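Local coordinates for protein luciferase-like monooxygenase (Streptomyces bottropensis, PDB 4US5) that probably acts as a flavin-utilising monooxygenase of the bacterial luciferase family, inserting an atom of molecular oxygen into its substrate, at residues Trp44-His48 with Pro59-Ile63; Gly108-Ala112 with Ser133-Trp138; Ala182-Tyr188 with Thr205-Val211. All coordinates share one frame; numbering follows the deposited sequence.

Contact 1. Residues Trp44-His48 with Pro59-Ile63; sequences WVAEH and PEILI. With NA (sodium ion), chain O; NA (sodium ion), chain Q.
Val-45, at the end of strand 42-45, faces Pro-59 in the first turn of helix 59-68, their CA atoms 5.4 Å apart, and no hydrogen bond joins the two backbones. CG1 of Val-45, held anti to the backbone N (chi1 -179°), lies against Pro-59 CB at 3.8 Å and also meets Leu-62 CD2, while Val-45 CG2 reaches that same leucine methyl and Ile-63 CG1, both at 4.1 Å. A beta-branched residue suits a strand and offers two methyls to neighbouring turns of the helix; proline suits a first turn, where its missing N-H costs no helical bond. This is the strand-to-helix packing of a beta-alpha-beta unit, 42-45, 59-68 and 74-81, in the TIM barrel of luciferase-like monooxygenases. Beyond the strand, the extended chain of Glu-47 passes obliquely beside Pro-59, its CB 3.8 Å from Pro-59 CD. Glu-47 OE1 and Glu-60 OE1 both bind the same sodium ion, each at 2.9 Å, with a water as a further ligand, and the cation probably eases the repulsion between two carboxylates. Glu-47 OE2 also bonds Tyr-85, and Glu-60 OE2 forms a salt bridge with Lys-89 of the second subunit.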
loop_
_atom_site.group_PDB
_atom_site.type_symbol
_atom_site.label_atom_id
_atom_site.label_comp_id
_atom_site.label_asym_id
_atom_site.label_seq_id
_atom_site.Cartn_x
_atom_site.Cartn_y
_atom_site.Cartn_z
ATOM N N TRP B 44 -9.932 -11.342 1.086
ATOM C CA TRP B 44 -8.499 -11.356 1.116
ATOM C C TRP B 44 -7.910 -11.188 -0.260
ATOM O O TRP B 44 -8.435 -11.725 -1.239
ATOM C CB TRP B 44 -8.016 -12.678 1.708
ATOM C CG TRP B 44 -8.096 -12.772 3.172
ATOM C CD1 TRP B 44 -8.499 -11.806 4.049
ATOM C CD2 TRP B 44 -7.811 -13.924 3.952
ATOM N NE1 TRP B 44 -8.434 -12.273 5.327
ATOM C CE2 TRP B 44 -7.989 -13.569 5.310
ATOM C CE3 TRP B 44 -7.379 -15.219 3.643
ATOM C CZ2 TRP B 44 -7.830 -14.468 6.349
ATOM C CZ3 TRP B 44 -7.197 -16.119 4.691
ATOM C CH2 TRP B 44 -7.387 -15.731 6.021
ATOM N N VAL B 45 -6.774 -10.514 -0.326
ATOM C CA VAL B 45 -6.044 -10.314 -1.575
ATOM C C VAL B 45 -4.703 -11.068 -1.470
ATOM O O VAL B 45 -3.942 -10.835 -0.515
ATOM C CB VAL B 45 -5.784 -8.829 -1.837
ATOM C CG1 VAL B 45 -5.042 -8.614 -3.172
ATOM C CG2 VAL B 45 -7.086 -8.051 -1.842
ATOM N N ALA B 46 -4.401 -11.898 -2.469
ATOM C CA ALA B 46 -3.201 -12.736 -2.488
ATOM C C ALA B 46 -2.041 -11.978 -3.143
ATOM O O ALA B 46 -2.243 -10.973 -3.816
ATOM C CB ALA B 46 -3.475 -14.051 -3.188
ATOM N N GLU B 47 -0.827 -12.410 -2.878
ATOM C CA GLU B 47 0.359 -11.799 -3.427
ATOM C C GLU B 47 0.964 -12.747 -4.433
ATOM O O GLU B 47 1.345 -13.880 -4.078
ATOM C CB GLU B 47 1.343 -11.545 -2.292
ATOM C CG GLU B 47 2.668 -10.983 -2.725
ATOM C CD GLU B 47 3.512 -10.454 -1.573
ATOM O OE1 GLU B 47 2.958 -10.137 -0.480
ATOM O OE2 GLU B 47 4.741 -10.307 -1.754
ATOM N N HIS B 48 1.107 -12.285 -5.666
ATOM C CA HIS B 48 1.771 -13.061 -6.752
ATOM C C HIS B 48 2.706 -12.159 -7.521
ATOM O O HIS B 48 2.295 -11.085 -7.993
ATOM C CB HIS B 48 0.737 -13.655 -7.693
ATOM C CG HIS B 48 -0.012 -14.789 -7.077
ATOM N ND1 HIS B 48 -1.242 -14.635 -6.475
ATOM C CD2 HIS B 48 0.330 -16.082 -6.908
ATOM C CE1 HIS B 48 -1.629 -15.792 -5.959
ATOM N NE2 HIS B 48 -0.694 -16.688 -6.213
ATOM N N PRO B 59 -0.574 -6.720 -2.395
ATOM C CA PRO B 59 -1.935 -6.772 -1.885
ATOM C C PRO B 59 -2.291 -5.584 -1.053
ATOM O O PRO B 59 -3.451 -5.143 -1.069
ATOM C CB PRO B 59 -1.976 -8.090 -1.072
ATOM C CG PRO B 59 -0.543 -8.449 -0.823
ATOM C CD PRO B 59 0.204 -7.917 -2.026
ATOM N N GLU B 60 -1.333 -5.036 -0.325
ATOM C CA GLU B 60 -1.582 -3.898 0.565
ATOM C C GLU B 60 -2.171 -2.694 -0.164
ATOM O O GLU B 60 -2.975 -1.924 0.398
ATOM C CB GLU B 60 -0.308 -3.525 1.322
ATOM C CG GLU B 60 0.848 -2.993 0.470
ATOM C CD GLU B 60 1.763 -4.058 -0.121
ATOM O OE1 GLU B 60 1.373 -5.246 -0.241
ATOM O OE2 GLU B 60 2.915 -3.694 -0.476
ATOM N N ILE B 61 -1.818 -2.542 -1.435
ATOM C CA ILE B 61 -2.350 -1.419 -2.244
ATOM C C ILE B 61 -3.816 -1.654 -2.591
ATOM O O ILE B 61 -4.666 -0.744 -2.423
ATOM C CB ILE B 61 -1.540 -1.237 -3.557
ATOM C CG1 ILE B 61 -0.070 -0.888 -3.226
ATOM C CG2 ILE B 61 -2.204 -0.178 -4.433
ATOM C CD1 ILE B 61 0.103 0.373 -2.400
ATOM N N LEU B 62 -4.156 -2.871 -3.001
ATOM C CA LEU B 62 -5.545 -3.186 -3.275
ATOM C C LEU B 62 -6.416 -3.213 -1.990
ATOM O O LEU B 62 -7.555 -2.807 -2.016
ATOM C CB LEU B 62 -5.644 -4.518 -4.046
ATOM C CG LEU B 62 -6.941 -4.780 -4.798
ATOM C CD1 LEU B 62 -7.276 -3.704 -5.797
ATOM C CD2 LEU B 62 -6.962 -6.140 -5.485
ATOM N N ILE B 63 -5.841 -3.662 -0.869
ATOM C CA ILE B 63 -6.510 -3.601 0.414
ATOM C C ILE B 63 -6.871 -2.166 0.776
ATOM O O ILE B 63 -8.013 -1.866 1.185
ATOM C CB ILE B 63 -5.670 -4.263 1.524
ATOM C CG1 ILE B 63 -5.524 -5.761 1.228
ATOM C CG2 ILE B 63 -6.296 -4.027 2.881
ATOM C CD1 ILE B 63 -4.347 -6.362 1.906
HETATM NA NA NA O . 3.340 -7.310 0.054
HETATM NA NA NA Q . 2.122 -11.276 -10.914
HETATM O O HOH W 1 4.764 -6.237 2.210
#

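Contact 2. Residues Gly108-Ala112 with Ser133-Trp138; sequences GIGRA and SSDDLW. With NA (sodium ion), chain N.
Two torsions bring Arg-111 and Leu-137 together: the arginine has CG anti to its carbonyl carbon (chi1 -82°) and then bends at chi2, which brings its guanidinium to the first turn of helix 134-147, whereas Leu-137 swings CG anti to the backbone N (chi1 178°) and sends its methyls toward the strand. Leu-137 CD2 sits over the centre of one guanidinium face, 3.9 Å above the plane, and touches the aliphatic Arg-111 CG at 3.8 Å. The other methyl, CD1, meets Ile-109 CG2 at 4.1 Å, so one leucine serves both the apolar strand and the flat cationic group beyond it. At the guanidinium edge, Arg-111 NH2 gives Ser-134 O a weak, strongly bent hydrogen bond (2.7 Å, N-H...O angle 116°), doubtful in detail because Ser-134 is poorly ordered. The same NH2 lies 3.8 Å from Trp-138 CZ2, near the rim of the indole. Arginine suits this half-exposed place because its chain can pack on leucine while its end remains polar. With an alanine here, Leu-137 CD2 would probably lose the flat group it rests on, and Ser-134 O its weak guanidinium donor. Ser-133 OG accepts from Asp-136 N at 3.1 Å, an ST motif that suits a helix start, though this serine is poorly ordered and the detail tentative. Gly-110 turns its carbonyl to a sodium ion, with Gly-110 O 2.7 Å from the metal. Strand 105-110 runs parallel between strands 74-81 and 167-172 in the barrel sheet; Ile-109 packs further along helix 134-147 on Leu-141 and Leu-144, Leu-137 also touches Leu-82 in a loop, and Trp-138 leans on Ala-180 and Arg-183 of helix 175-184.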
loop_
_atom_site.group_PDB
_atom_site.type_symbol
_atom_site.label_atom_id
_atom_site.label_comp_id
_atom_site.label_asym_id
_atom_site.label_seq_id
_atom_site.Cartn_x
_atom_site.Cartn_y
_atom_site.Cartn_z
ATOM N N GLY B 108 -3.084 -11.613 6.817
ATOM C CA GLY B 108 -2.763 -12.986 6.494
ATOM C C GLY B 108 -1.357 -13.079 5.928
ATOM O O GLY B 108 -0.958 -12.251 5.099
ATOM N N ILE B 109 -0.615 -14.069 6.401
ATOM C CA ILE B 109 0.801 -14.272 6.061
ATOM C C ILE B 109 0.910 -15.608 5.377
ATOM O O ILE B 109 0.359 -16.584 5.859
ATOM C CB ILE B 109 1.652 -14.325 7.346
ATOM C CG1 ILE B 109 1.596 -12.999 8.085
ATOM C CG2 ILE B 109 3.093 -14.715 7.034
ATOM C CD1 ILE B 109 2.036 -11.810 7.281
ATOM N N GLY B 110 1.585 -15.634 4.242
ATOM C CA GLY B 110 1.766 -16.859 3.477
ATOM C C GLY B 110 3.219 -17.147 3.143
ATOM O O GLY B 110 4.077 -16.270 3.269
ATOM N N ARG B 111 3.474 -18.383 2.713
ATOM C CA ARG B 111 4.837 -18.838 2.364
ATOM C C ARG B 111 5.291 -18.363 0.995
ATOM O O ARG B 111 4.526 -18.381 0.046
ATOM C CB ARG B 111 4.950 -20.366 2.354
ATOM C CG ARG B 111 5.148 -21.033 3.682
ATOM C CD ARG B 111 6.054 -22.232 3.573
ATOM N NE ARG B 111 6.752 -22.417 4.832
ATOM C CZ ARG B 111 7.893 -21.808 5.171
ATOM N NH1 ARG B 111 8.543 -21.002 4.322
ATOM N NH2 ARG B 111 8.396 -22.025 6.376
ATOM N N ALA B 112 6.605 -18.088 0.886
ATOM C CA ALA B 112 7.218 -17.647 -0.355
ATOM C C ALA B 112 7.911 -18.807 -1.113
ATOM O O ALA B 112 8.710 -18.567 -2.037
ATOM C CB ALA B 112 8.212 -16.556 -0.077
ATOM N N SER B 133 13.637 -20.522 4.089
ATOM C CA SER B 133 13.800 -21.491 5.180
ATOM C C SER B 133 12.505 -21.708 5.939
ATOM O O SER B 133 11.761 -20.767 6.176
ATOM C CB SER B 133 14.864 -21.029 6.175
ATOM O OG SER B 133 14.521 -21.445 7.486
ATOM N N SER B 134 12.278 -22.941 6.380
ATOM C CA SER B 134 11.062 -23.289 7.096
ATOM C C SER B 134 10.868 -22.472 8.383
ATOM O O SER B 134 9.817 -21.839 8.615
ATOM C CB SER B 134 11.105 -24.772 7.442
ATOM O OG SER B 134 10.847 -25.542 6.288
ATOM N N ASP B 135 11.896 -22.522 9.217
ATOM C CA ASP B 135 11.886 -21.880 10.523
ATOM C C ASP B 135 12.060 -20.362 10.463
ATOM O O ASP B 135 11.644 -19.669 11.382
ATOM C CB ASP B 135 12.977 -22.489 11.409
ATOM C CG ASP B 135 12.702 -23.935 11.762
ATOM O OD1 ASP B 135 11.953 -24.627 11.013
ATOM O OD2 ASP B 135 13.252 -24.381 12.791
ATOM N N ASP B 136 12.683 -19.847 9.406
ATOM C CA ASP B 136 12.843 -18.397 9.277
ATOM C C ASP B 136 11.469 -17.674 9.272
ATOM O O ASP B 136 11.309 -16.593 9.857
ATOM C CB ASP B 136 13.594 -18.052 8.009
ATOM C CG ASP B 136 13.867 -16.565 7.893
ATOM O OD1 ASP B 136 14.437 -15.996 8.849
ATOM O OD2 ASP B 136 13.487 -15.962 6.866
ATOM N N LEU B 137 10.502 -18.236 8.564
ATOM C CA LEU B 137 9.178 -17.597 8.482
ATOM C C LEU B 137 8.575 -17.493 9.861
ATOM O O LEU B 137 8.061 -16.433 10.238
ATOM C CB LEU B 137 8.261 -18.352 7.537
ATOM C CG LEU B 137 6.831 -17.796 7.417
ATOM C CD1 LEU B 137 6.858 -16.326 7.017
ATOM C CD2 LEU B 137 6.028 -18.606 6.403
ATOM N N TRP B 138 8.678 -18.569 10.651
ATOM C CA TRP B 138 8.051 -18.569 11.979
ATOM C C TRP B 138 8.731 -17.585 12.918
ATOM O O TRP B 138 8.061 -16.936 13.734
ATOM C CB TRP B 138 8.015 -19.964 12.611
ATOM C CG TRP B 138 7.620 -21.081 11.679
ATOM C CD1 TRP B 138 8.210 -22.311 11.597
ATOM C CD2 TRP B 138 6.573 -21.071 10.687
ATOM N NE1 TRP B 138 7.594 -23.064 10.633
ATOM C CE2 TRP B 138 6.591 -22.328 10.053
ATOM C CE3 TRP B 138 5.624 -20.124 10.279
ATOM C CZ2 TRP B 138 5.693 -22.674 9.022
ATOM C CZ3 TRP B 138 4.738 -20.463 9.251
ATOM C CH2 TRP B 138 4.781 -21.736 8.635
HETATM NA NA NA N . 6.721 -15.813 3.027
#

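Contact 3. Residues Ala182-Tyr188 with Thr205-Val211; sequences ARLGLPY and TYRAAFV
Tyr-206 and Tyr-188 make the dense, buried side of this contact, and Val-211 the solvent side. Tyr-188 CB stands over one face of the Tyr-206 ring, a CH-pi contact 3.6 Å from the centroid, and the two rings are inclined obliquely, their planes at 37°. With CG anti to the backbone N, Tyr-206 points from its helix across to the other segment, where its OH donates to Leu-186 O at 2.6 Å, the donor tilted 29° from the carbonyl plane. Tyrosine suits the place, since its ring packs against Tyr-188 CB while its hydroxyl meets a buried carbonyl; the same OH also bonds Arg-220 N, and Tyr-188 OH pairs with Ser-177. Gly-185 is just as closely packed: its CA is 3.0 Å from Val-211 O and also lies beside Phe-210 CE1. A side chain at this glycine would collide with Val-211 O, and the positive phi favours glycine as well. Ala-182 is small enough to let the helices come close: its CB lies 3.7 Å from CB of the exposed Ala-209 and nearer still to Tyr-206 O.

Outward the packing gives way to backbone bonds and water. Val-211 N donates to Ala-182 O at 2.9 Å, nearly straight at 166°, from above the carbonyl plane, and Gly-185 N reaches that oxygen from the opposite face. A water lies within hydrogen-bonding distance of both Arg-183 O and Val-211 O, two exposed residues. Gly-185 closes helix 175-184 with a Schellman motif, after which the chain turns into strand 188-191, followed by helix 199-209: two successive outer helices of the TIM barrel, packed side by side near their C-terminal ends.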
loop_
_atom_site.group_PDB
_atom_site.type_symbol
_atom_site.label_atom_id
_atom_site.label_comp_id
_atom_site.label_asym_id
_atom_site.label_seq_id
_atom_site.Cartn_x
_atom_site.Cartn_y
_atom_site.Cartn_z
ATOM N N ALA B 182 -0.765 -24.018 14.928
ATOM C CA ALA B 182 -1.197 -24.582 16.214
ATOM C C ALA B 182 -0.272 -24.168 17.359
ATOM O O ALA B 182 -0.723 -23.672 18.385
ATOM C CB ALA B 182 -1.251 -26.095 16.117
ATOM N N ARG B 183 1.019 -24.338 17.135
ATOM C CA ARG B 183 2.030 -24.009 18.111
ATOM C C ARG B 183 1.919 -22.554 18.545
ATOM O O ARG B 183 2.082 -22.221 19.725
ATOM C CB ARG B 183 3.398 -24.321 17.519
ATOM C CG ARG B 183 4.583 -24.085 18.423
ATOM C CD ARG B 183 5.855 -24.653 17.798
ATOM N NE ARG B 183 6.323 -23.793 16.720
ATOM C CZ ARG B 183 6.448 -24.141 15.437
ATOM N NH1 ARG B 183 6.155 -25.380 14.992
ATOM N NH2 ARG B 183 6.873 -23.227 14.573
ATOM N N LEU B 184 1.657 -21.677 17.587
ATOM C CA LEU B 184 1.683 -20.231 17.817
ATOM C C LEU B 184 0.332 -19.665 18.218
ATOM O O LEU B 184 0.213 -18.478 18.525
ATOM C CB LEU B 184 2.211 -19.511 16.558
ATOM C CG LEU B 184 3.654 -19.845 16.191
ATOM C CD1 LEU B 184 3.992 -19.329 14.799
ATOM C CD2 LEU B 184 4.617 -19.280 17.217
ATOM N N GLY B 185 -0.691 -20.500 18.199
ATOM C CA GLY B 185 -2.023 -20.084 18.573
ATOM C C GLY B 185 -2.617 -19.103 17.580
ATOM O O GLY B 185 -3.312 -18.181 17.962
ATOM N N LEU B 186 -2.353 -19.328 16.301
ATOM C CA LEU B 186 -2.858 -18.433 15.267
ATOM C C LEU B 186 -4.063 -18.973 14.550
ATOM O O LEU B 186 -4.142 -20.183 14.302
ATOM C CB LEU B 186 -1.769 -18.184 14.242
ATOM C CG LEU B 186 -0.657 -17.297 14.743
ATOM C CD1 LEU B 186 0.494 -17.339 13.758
ATOM C CD2 LEU B 186 -1.138 -15.875 14.972
ATOM N N PRO B 187 -4.963 -18.071 14.112
ATOM C CA PRO B 187 -5.977 -18.453 13.159
ATOM C C PRO B 187 -5.274 -18.967 11.885
ATOM O O PRO B 187 -4.195 -18.501 11.558
ATOM C CB PRO B 187 -6.730 -17.141 12.898
ATOM C CG PRO B 187 -6.465 -16.290 14.090
ATOM C CD PRO B 187 -5.093 -16.659 14.529
ATOM N N TYR B 188 -5.890 -19.939 11.208
ATOM C CA TYR B 188 -5.240 -20.681 10.181
ATOM C C TYR B 188 -6.159 -20.889 9.003
ATOM O O TYR B 188 -7.284 -21.287 9.182
ATOM C CB TYR B 188 -4.821 -22.047 10.735
ATOM C CG TYR B 188 -4.092 -22.933 9.774
ATOM C CD1 TYR B 188 -2.905 -22.553 9.222
ATOM C CD2 TYR B 188 -4.577 -24.216 9.466
ATOM C CE1 TYR B 188 -2.198 -23.402 8.371
ATOM C CE2 TYR B 188 -3.903 -25.060 8.590
ATOM C CZ TYR B 188 -2.708 -24.661 8.060
ATOM O OH TYR B 188 -2.004 -25.492 7.230
ATOM N N THR B 205 -4.675 -31.871 12.483
ATOM C CA THR B 205 -3.442 -31.519 13.189
ATOM C C THR B 205 -3.496 -30.141 13.811
ATOM O O THR B 205 -3.114 -29.945 14.986
ATOM C CB THR B 205 -2.235 -31.608 12.249
ATOM O OG1 THR B 205 -2.080 -32.970 11.839
ATOM C CG2 THR B 205 -0.949 -31.164 12.924
ATOM N N TYR B 206 -4.003 -29.170 13.052
ATOM C CA TYR B 206 -4.182 -27.820 13.565
ATOM C C TYR B 206 -5.006 -27.806 14.851
ATOM O O TYR B 206 -4.615 -27.187 15.854
ATOM C CB TYR B 206 -4.883 -26.919 12.512
ATOM C CG TYR B 206 -5.236 -25.567 13.025
ATOM C CD1 TYR B 206 -4.246 -24.694 13.475
ATOM C CD2 TYR B 206 -6.531 -25.110 13.009
ATOM C CE1 TYR B 206 -4.565 -23.422 13.941
ATOM C CE2 TYR B 206 -6.853 -23.846 13.468
ATOM C CZ TYR B 206 -5.872 -23.004 13.926
ATOM O OH TYR B 206 -6.216 -21.743 14.377
ATOM N N ARG B 207 -6.144 -28.469 14.813
ATOM C CA ARG B 207 -7.046 -28.526 15.945
ATOM C C ARG B 207 -6.460 -29.307 17.110
ATOM O O ARG B 207 -6.531 -28.848 18.244
ATOM C CB ARG B 207 -8.400 -29.098 15.546
ATOM C CG ARG B 207 -9.228 -28.091 14.748
ATOM C CD ARG B 207 -10.528 -28.672 14.277
ATOM N NE ARG B 207 -10.287 -29.729 13.310
ATOM C CZ ARG B 207 -11.211 -30.558 12.875
ATOM N NH1 ARG B 207 -12.469 -30.440 13.305
ATOM N NH2 ARG B 207 -10.884 -31.497 11.991
ATOM N N ALA B 208 -5.892 -30.469 16.829
ATOM C CA ALA B 208 -5.328 -31.345 17.895
ATOM C C ALA B 208 -4.134 -30.709 18.634
ATOM O O ALA B 208 -4.083 -30.732 19.865
ATOM C CB ALA B 208 -4.919 -32.665 17.308
ATOM N N ALA B 209 -3.207 -30.120 17.883
ATOM C CA ALA B 209 -1.999 -29.521 18.433
ATOM C C ALA B 209 -2.175 -28.071 18.940
ATOM O O ALA B 209 -1.228 -27.472 19.465
ATOM C CB ALA B 209 -0.883 -29.587 17.401
ATOM N N PHE B 210 -3.369 -27.508 18.796
ATOM C CA PHE B 210 -3.560 -26.083 19.060
ATOM C C PHE B 210 -3.141 -25.719 20.487
ATOM O O PHE B 210 -3.628 -26.311 21.452
ATOM C CB PHE B 210 -5.013 -25.665 18.826
ATOM C CG PHE B 210 -5.226 -24.170 18.846
ATOM C CD1 PHE B 210 -4.841 -23.379 17.760
ATOM C CD2 PHE B 210 -5.803 -23.557 19.941
ATOM C CE1 PHE B 210 -5.032 -22.004 17.780
ATOM C CE2 PHE B 210 -5.995 -22.186 19.966
ATOM C CZ PHE B 210 -5.619 -21.405 18.874
ATOM N N VAL B 211 -2.325 -24.675 20.597
ATOM C CA VAL B 211 -1.993 -24.042 21.870
ATOM C C VAL B 211 -2.514 -22.603 21.856
ATOM O O VAL B 211 -2.060 -21.804 21.057
ATOM C CB VAL B 211 -0.482 -23.995 22.067
ATOM C CG1 VAL B 211 -0.119 -23.278 23.362
ATOM C CG2 VAL B 211 0.096 -25.400 22.022
HETATM O O HOH W 2 0.650 -20.372 21.240
#

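All three contacts belong to one TIM-barrel domain, but at different depths. Contact 1 is fully buried, and contacts 2 and 3 are only partly so. Contacts 1 and 2 each set a strand of the same sheet against a helix, yet the first is apolar with paired carboxylates on a sodium ion, while the second relies on a guanidinium lying on a leucine. Contact 3 joins two helix ends and the chain leaving them, and it alone has well-formed hydrogen bonds across its segments. Contacts 2 and 3 touch where Trp-138 CD1 comes within 3.4 Å of Arg-183 NH2; contact 1 touches neither, though its nearest atoms come within about 5 Å of contact 2.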